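Local coordinates for enoyl-CoA hydratase, EchA3 (Mycobacterium ulcerans, PDB 6C7C), which probably acts as a lyase in lipid metabolism and belongs to the enoyl-CoA hydratase/isomerase (crotonase) family, at residues P78-L83 with G228-F233. Residues are numbered along the deposited sequence; the frame is centred on the assembly and turned at random.
Sequences PAIDML and GIEAEF
Phe233 reaches across to Ala79, Ile80 and Leu83 and packs its ring among them. This is a helix-to-helix contact of the crotonase fold. The short, weakly bonded helical turn at about 229-233, which follows helix 204-227, lies against the early part of helix 76-94. The N-to-C directions of the two short segments are 134° apart, nearer antiparallel than parallel, and their axes come within 9.8 Å. No hydrogen bond crosses between the segments, and the tight part is apolar. Ile80 CG1 sits over one face of the Phe233 ring, 4.1 Å from its centroid, as a CH-pi contact. Ala79 CB and Leu83 CD2 both come at a slant to the ring. Ala79 CB is 3.5 Å from Phe233 CE1, and Leu83 CD2 is 3.5 Å from Phe233 CE2. Ile229 extends the apolar patch toward Leu83: its CG2 touches Ile80 CG2 at 3.6 Å. Its CD1 lies more loosely against Leu83 CB, at 4.1 Å. Beyond the contact, Leu83 also packs on Phe66 and Leu71.

The looser side is that of Glu230, which adds little to the contact. Its carboxylate forms a salt bridge with Arg84. Asp81 OD1 also pairs with Arg84, so one arginine serves two acids and probably offsets their like charges. Glu232 leads out of the contact; its OE1 forms a salt bridge with Arg213 of a second subunit. Across the contact itself, the bend of Glu230 at chi2 (73°) folds its carboxylate back to Ile80, with OE2 3.8 Å from Ile80 CG2.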
loop_
_atom_site.group_PDB
_atom_site.type_symbol
_atom_site.label_atom_id
_atom_site.label_comp_id
_atom_site.label_asym_id
_atom_site.label_seq_id
_atom_site.Cartn_x
_atom_site.Cartn_y
_atom_site.Cartn_z
ATOM N N PRO A 78 -22.475 -19.608 -20.985
ATOM C CA PRO A 78 -21.686 -18.600 -21.722
ATOM C C PRO A 78 -21.067 -17.556 -20.807
ATOM O O PRO A 78 -19.905 -17.167 -20.995
ATOM C CB PRO A 78 -22.707 -17.968 -22.677
ATOM C CG PRO A 78 -23.795 -19.000 -22.838
ATOM C CD PRO A 78 -23.850 -19.737 -21.521
ATOM N N ALA A 79 -21.818 -17.108 -19.798
ATOM C CA ALA A 79 -21.325 -16.075 -18.899
ATOM C C ALA A 79 -20.172 -16.599 -18.059
ATOM O O ALA A 79 -19.113 -15.971 -17.990
ATOM C CB ALA A 79 -22.460 -15.571 -18.007
ATOM N N ILE A 80 -20.353 -17.780 -17.463
ATOM C CA ILE A 80 -19.307 -18.401 -16.656
ATOM C C ILE A 80 -18.040 -18.602 -17.480
ATOM O O ILE A 80 -16.934 -18.230 -17.057
ATOM C CB ILE A 80 -19.809 -19.735 -16.079
ATOM C CG1 ILE A 80 -20.934 -19.489 -15.081
ATOM C CG2 ILE A 80 -18.666 -20.494 -15.438
ATOM C CD1 ILE A 80 -21.662 -20.740 -14.675
ATOM N N ASP A 81 -18.184 -19.176 -18.681
ATOM C CA ASP A 81 -17.005 -19.468 -19.488
ATOM C C ASP A 81 -16.268 -18.190 -19.868
ATOM O O ASP A 81 -15.030 -18.159 -19.877
ATOM C CB ASP A 81 -17.393 -20.278 -20.720
ATOM C CG ASP A 81 -17.882 -21.685 -20.366
ATOM O OD1 ASP A 81 -17.782 -22.073 -19.179
ATOM O OD2 ASP A 81 -18.361 -22.406 -21.269
ATOM N N MET A 82 -17.004 -17.107 -20.128
ATOM C CA MET A 82 -16.357 -15.835 -20.445
ATOM C C MET A 82 -15.597 -15.268 -19.239
ATOM O O MET A 82 -14.451 -14.833 -19.369
ATOM C CB MET A 82 -17.397 -14.836 -20.953
ATOM C CG MET A 82 -16.821 -13.477 -21.302
ATOM S SD MET A 82 -18.058 -12.319 -21.939
ATOM C CE MET A 82 -19.165 -12.210 -20.544
ATOM N N LEU A 83 -16.212 -15.258 -18.059
ATOM C CA LEU A 83 -15.492 -14.766 -16.884
ATOM C C LEU A 83 -14.261 -15.603 -16.582
ATOM O O LEU A 83 -13.215 -15.057 -16.207
ATOM C CB LEU A 83 -16.394 -14.714 -15.652
ATOM C CG LEU A 83 -16.922 -13.338 -15.217
ATOM C CD1 LEU A 83 -17.483 -12.540 -16.370
ATOM C CD2 LEU A 83 -17.947 -13.491 -14.110
ATOM N N GLY A 228 -13.773 -20.769 -8.328
ATOM C CA GLY A 228 -15.050 -20.454 -7.737
ATOM C C GLY A 228 -15.930 -19.573 -8.600
ATOM O O GLY A 228 -16.863 -18.958 -8.079
ATOM N N ILE A 229 -15.658 -19.510 -9.912
ATOM C CA ILE A 229 -16.423 -18.623 -10.792
ATOM C C ILE A 229 -17.915 -18.922 -10.690
ATOM O O ILE A 229 -18.747 -18.007 -10.706
ATOM C CB ILE A 229 -15.932 -18.739 -12.249
ATOM C CG1 ILE A 229 -14.660 -17.932 -12.470
ATOM C CG2 ILE A 229 -16.995 -18.252 -13.209
ATOM C CD1 ILE A 229 -14.831 -16.450 -12.255
ATOM N N GLU A 230 -18.274 -20.204 -10.572
ATOM C CA GLU A 230 -19.681 -20.573 -10.446
ATOM C C GLU A 230 -20.321 -19.911 -9.231
ATOM O O GLU A 230 -21.490 -19.503 -9.281
ATOM C CB GLU A 230 -19.821 -22.093 -10.349
ATOM C CG GLU A 230 -19.615 -22.855 -11.650
ATOM C CD GLU A 230 -18.169 -22.900 -12.103
ATOM O OE1 GLU A 230 -17.272 -22.413 -11.365
ATOM O OE2 GLU A 230 -17.928 -23.449 -13.201
ATOM N N ALA A 231 -19.565 -19.790 -8.134
ATOM C CA ALA A 231 -20.097 -19.173 -6.923
ATOM C C ALA A 231 -20.468 -17.709 -7.138
ATOM O O ALA A 231 -21.335 -17.181 -6.431
ATOM C CB ALA A 231 -19.080 -19.294 -5.788
ATOM N N GLU A 232 -19.827 -17.034 -8.096
ATOM C CA GLU A 232 -20.179 -15.650 -8.396
ATOM C C GLU A 232 -21.543 -15.528 -9.064
ATOM O O GLU A 232 -22.156 -14.460 -9.000
ATOM C CB GLU A 232 -19.118 -15.009 -9.296
ATOM C CG GLU A 232 -17.663 -15.138 -8.815
ATOM C CD GLU A 232 -17.256 -14.089 -7.782
ATOM O OE1 GLU A 232 -18.063 -13.173 -7.488
ATOM O OE2 GLU A 232 -16.110 -14.173 -7.287
ATOM N N PHE A 233 -22.028 -16.592 -9.700
ATOM C CA PHE A 233 -23.348 -16.627 -10.312
ATOM C C PHE A 233 -24.384 -17.315 -9.438
ATOM O O PHE A 233 -25.564 -17.365 -9.812
ATOM C CB PHE A 233 -23.289 -17.326 -11.677
ATOM C CG PHE A 233 -22.588 -16.531 -12.742
ATOM C CD1 PHE A 233 -23.312 -15.725 -13.606
ATOM C CD2 PHE A 233 -21.216 -16.594 -12.887
ATOM C CE1 PHE A 233 -22.682 -14.991 -14.585
ATOM C CE2 PHE A 233 -20.577 -15.861 -13.869
ATOM C CZ PHE A 233 -21.314 -15.058 -14.718
#